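Local structure of 1,3-alpha-isomaltosidase (Kribbella flavida DSM 17836, 5X3I) at residues A[185-197]-A[546-558]. The protein hydrolyses the alpha-1,3-glucosidic linkages of the cyclic tetrasaccharide cyclobis-(1-6)-alpha-nigerosyl to yield isomaltose inside the cell. The protein carries 1 engineered substitution. Numbering follows the deposited sequence.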
# COMPACT_ATOMS: atom_id res chain seq x y z
N ARG A 185 -11.06 -2.78 22.10
CA ARG A 185 -11.01 -2.88 20.65
C ARG A 185 -9.56 -2.83 20.18
O ARG A 185 -8.71 -2.25 20.85
CB ARG A 185 -11.80 -1.75 19.99
CG ARG A 185 -13.24 -2.09 19.66
CD ARG A 185 -14.15 -2.04 20.87
NE ARG A 185 -15.52 -2.36 20.49
CZ ARG A 185 -16.55 -2.35 21.32
NH1 ARG A 185 -16.36 -2.03 22.60
NH2 ARG A 185 -17.76 -2.66 20.88
N LEU A 186 -9.28 -3.46 19.05
CA LEU A 186 -7.95 -3.41 18.46
C LEU A 186 -8.00 -2.64 17.13
O LEU A 186 -8.56 -3.13 16.16
CB LEU A 186 -7.41 -4.82 18.25
CG LEU A 186 -7.50 -5.75 19.46
CD1 LEU A 186 -7.15 -7.18 19.07
CD2 LEU A 186 -6.61 -5.27 20.59
N VAL A 187 -7.40 -1.46 17.11
CA VAL A 187 -7.48 -0.57 15.93
C VAL A 187 -6.09 -0.13 15.51
O VAL A 187 -5.33 0.39 16.32
CB VAL A 187 -8.37 0.66 16.21
CG1 VAL A 187 -8.37 1.63 15.00
CG2 VAL A 187 -9.79 0.21 16.53
N GLY A 188 -5.72 -0.37 14.26
CA GLY A 188 -4.31 -0.28 13.95
C GLY A 188 -3.85 -1.14 12.81
O GLY A 188 -4.56 -1.40 11.85
N PHE A 189 -2.59 -1.54 12.93
CA PHE A 189 -1.94 -2.52 12.07
C PHE A 189 -1.73 -1.96 10.68
O PHE A 189 -1.62 -2.70 9.72
CB PHE A 189 -2.77 -3.81 12.00
CG PHE A 189 -3.12 -4.39 13.35
CD1 PHE A 189 -2.22 -5.17 14.03
CD2 PHE A 189 -4.37 -4.18 13.91
CE1 PHE A 189 -2.54 -5.72 15.27
CE2 PHE A 189 -4.70 -4.73 15.14
CZ PHE A 189 -3.79 -5.49 15.82
N GLY A 190 -1.60 -0.64 10.61
CA GLY A 190 -1.43 0.04 9.34
C GLY A 190 -2.77 0.25 8.67
O GLY A 190 -3.78 0.51 9.33
N GLU A 191 -2.77 0.14 7.36
CA GLU A 191 -3.96 0.35 6.55
C GLU A 191 -4.72 -0.96 6.37
O GLU A 191 -4.20 -1.90 5.79
CB GLU A 191 -3.55 0.94 5.19
CG GLU A 191 -4.68 1.21 4.23
CD GLU A 191 -4.17 1.70 2.88
OE1 GLU A 191 -3.12 1.19 2.42
OE2 GLU A 191 -4.82 2.58 2.28
N ARG A 192 -5.96 -1.01 6.86
CA ARG A 192 -6.74 -2.24 6.86
C ARG A 192 -8.07 -2.05 6.16
O ARG A 192 -8.74 -1.04 6.35
CB ARG A 192 -6.95 -2.74 8.29
CG ARG A 192 -5.67 -3.11 8.99
CD ARG A 192 -5.03 -4.34 8.35
NE ARG A 192 -3.62 -4.45 8.69
CZ ARG A 192 -2.86 -5.51 8.43
NH1 ARG A 192 -3.39 -6.58 7.85
NH2 ARG A 192 -1.58 -5.49 8.76
N TYR A 193 -8.39 -2.96 5.25
CA TYR A 193 -9.59 -2.83 4.45
C TYR A 193 -10.84 -3.59 4.90
O TYR A 193 -11.92 -3.35 4.37
CB TYR A 193 -9.24 -3.25 3.01
CG TYR A 193 -8.10 -2.48 2.37
CD1 TYR A 193 -6.77 -2.69 2.75
CD2 TYR A 193 -8.35 -1.55 1.36
CE1 TYR A 193 -5.74 -1.99 2.15
CE2 TYR A 193 -7.33 -0.85 0.77
CZ TYR A 193 -6.03 -1.07 1.16
OH TYR A 193 -5.02 -0.37 0.55
N ASP A 194 -10.70 -4.57 5.80
CA ASP A 194 -11.87 -5.33 6.25
C ASP A 194 -12.63 -4.75 7.44
O ASP A 194 -13.85 -4.74 7.44
CB ASP A 194 -11.49 -6.80 6.53
CG ASP A 194 -10.30 -6.96 7.44
OD1 ASP A 194 -9.79 -5.94 7.95
OD2 ASP A 194 -9.87 -8.11 7.64
N ALA A 195 -11.93 -4.29 8.47
CA ALA A 195 -12.61 -3.75 9.64
C ALA A 195 -11.78 -2.71 10.39
O ALA A 195 -10.56 -2.77 10.40
CB ALA A 195 -13.01 -4.89 10.60
N LEU A 196 -12.46 -1.76 11.02
CA LEU A 196 -11.79 -0.83 11.93
C LEU A 196 -11.26 -1.58 13.16
O LEU A 196 -10.08 -1.46 13.52
CB LEU A 196 -12.74 0.28 12.35
CG LEU A 196 -12.14 1.35 13.26
CD1 LEU A 196 -11.21 2.28 12.49
CD2 LEU A 196 -13.24 2.15 13.94
N ASP A 197 -12.13 -2.35 13.79
CA ASP A 197 -11.76 -3.15 14.96
C ASP A 197 -11.33 -4.55 14.52
O ASP A 197 -12.11 -5.26 13.91
CB ASP A 197 -12.93 -3.21 15.94
CG ASP A 197 -12.72 -4.21 17.07
OD1 ASP A 197 -11.56 -4.52 17.44
OD2 ASP A 197 -13.74 -4.66 17.60
N SER A 546 -14.69 -0.67 2.05
CA SER A 546 -13.33 -1.08 2.41
C SER A 546 -12.38 0.12 2.39
O SER A 546 -11.50 0.24 3.24
CB SER A 546 -12.82 -2.15 1.45
OG SER A 546 -13.53 -3.37 1.60
N SER A 547 -12.59 1.01 1.44
CA SER A 547 -11.70 2.15 1.28
C SER A 547 -11.83 3.14 2.44
O SER A 547 -10.83 3.62 2.95
CB SER A 547 -11.98 2.84 -0.05
OG SER A 547 -11.61 1.98 -1.12
N VAL A 548 -13.05 3.42 2.88
CA VAL A 548 -13.25 4.25 4.07
C VAL A 548 -12.51 3.65 5.28
O VAL A 548 -11.87 4.37 6.03
CB VAL A 548 -14.75 4.41 4.40
CG1 VAL A 548 -14.92 5.08 5.75
CG2 VAL A 548 -15.45 5.19 3.30
N THR A 549 -12.60 2.33 5.44
CA THR A 549 -11.94 1.65 6.56
C THR A 549 -10.43 1.76 6.46
O THR A 549 -9.75 1.95 7.46
CB THR A 549 -12.35 0.16 6.62
OG1 THR A 549 -13.77 0.07 6.70
CG2 THR A 549 -11.72 -0.52 7.83
N ALA A 550 -9.92 1.66 5.24
CA ALA A 550 -8.50 1.82 4.97
C ALA A 550 -8.01 3.19 5.45
O ALA A 550 -7.02 3.28 6.16
CB ALA A 550 -8.22 1.63 3.49
N GLY A 551 -8.71 4.24 5.05
CA GLY A 551 -8.38 5.59 5.49
C GLY A 551 -8.39 5.76 7.00
O GLY A 551 -7.46 6.31 7.56
N LEU A 552 -9.43 5.26 7.65
CA LEU A 552 -9.57 5.37 9.10
C LEU A 552 -8.47 4.64 9.87
O LEU A 552 -7.91 5.16 10.83
CB LEU A 552 -10.93 4.84 9.54
CG LEU A 552 -12.06 5.72 9.04
CD1 LEU A 552 -13.39 5.04 9.22
CD2 LEU A 552 -12.00 7.04 9.79
N THR A 553 -8.16 3.42 9.44
CA THR A 553 -7.13 2.63 10.09
C THR A 553 -5.76 3.24 9.84
O THR A 553 -4.98 3.37 10.77
CB THR A 553 -7.15 1.16 9.64
OG1 THR A 553 -7.28 1.07 8.22
CG2 THR A 553 -8.34 0.43 10.29
N ALA A 554 -5.49 3.66 8.60
CA ALA A 554 -4.23 4.33 8.30
C ALA A 554 -4.04 5.58 9.16
O ALA A 554 -2.95 5.82 9.68
CB ALA A 554 -4.14 4.69 6.82
N ALA A 555 -5.10 6.36 9.30
CA ALA A 555 -5.05 7.57 10.12
C ALA A 555 -4.76 7.26 11.59
O ALA A 555 -4.02 7.98 12.24
CB ALA A 555 -6.35 8.32 10.00
N SER A 556 -5.34 6.18 12.10
CA SER A 556 -5.10 5.80 13.50
C SER A 556 -3.63 5.48 13.74
O SER A 556 -3.17 5.50 14.87
CB SER A 556 -5.95 4.59 13.89
OG SER A 556 -7.33 4.88 13.79
N CYS A 557 -2.92 5.16 12.67
CA CYS A 557 -1.49 4.86 12.70
C CYS A 557 -0.58 6.02 12.29
O CYS A 557 0.64 5.85 12.19
CB CYS A 557 -1.23 3.62 11.84
SG CYS A 557 -2.23 2.19 12.42
N GLY A 558 -1.16 7.18 12.01
CA GLY A 558 -0.38 8.37 11.72
C GLY A 558 -0.20 8.70 10.24
O GLY A 558 0.63 9.55 9.90
O HOH W 1 -14.86 -2.46 5.80
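Arg192 and Thr553 make the central polar link where a loop of the galactose mutarotase-like domain lies along helix 541-556 of the family 31 TIM barrel. Arg192 N donates to Thr553 OG1 at 2.8 Å, almost straight at 167°. With chi1 at 46°, Thr553 OG1 sits between its own N and carbonyl carbon, within reach of both Thr549 O and Ala550 O; threonine thus accepts from the loop while its proton can go back to the helix. The small side chain of Ala550 lets the backbones come close: Arg192 O lies 3.2 Å from Ala550 CA in a CA-H...O contact. The Arg192 side chain leads away from the helix, where NE and NH2 both grip Phe189 O, holding the corner the chain turns at Phe189, and NH2 also reaches Asp204 O. On the helix side of that corner, Gly190 N makes a weak bond to Cys557 SG (3.4 Å), and positive phi suits the glycine. Ala550 CB lies over one face of the Tyr193 ring, 4.0 Å from its centroid, a CH-pi contact; the hydroxyl of the buried Tyr193 hydrogen-bonds to Ala534 O, two residues before Asp536, the probable proton donor. Extended Glu191 lays CG against the same methyl, and its OE2 accepts a hydrogen bond from Trp562 NE1. A water joins Asp194 O to Thr549 OG1, 3.0 Å from the former and 2.9 Å from the latter.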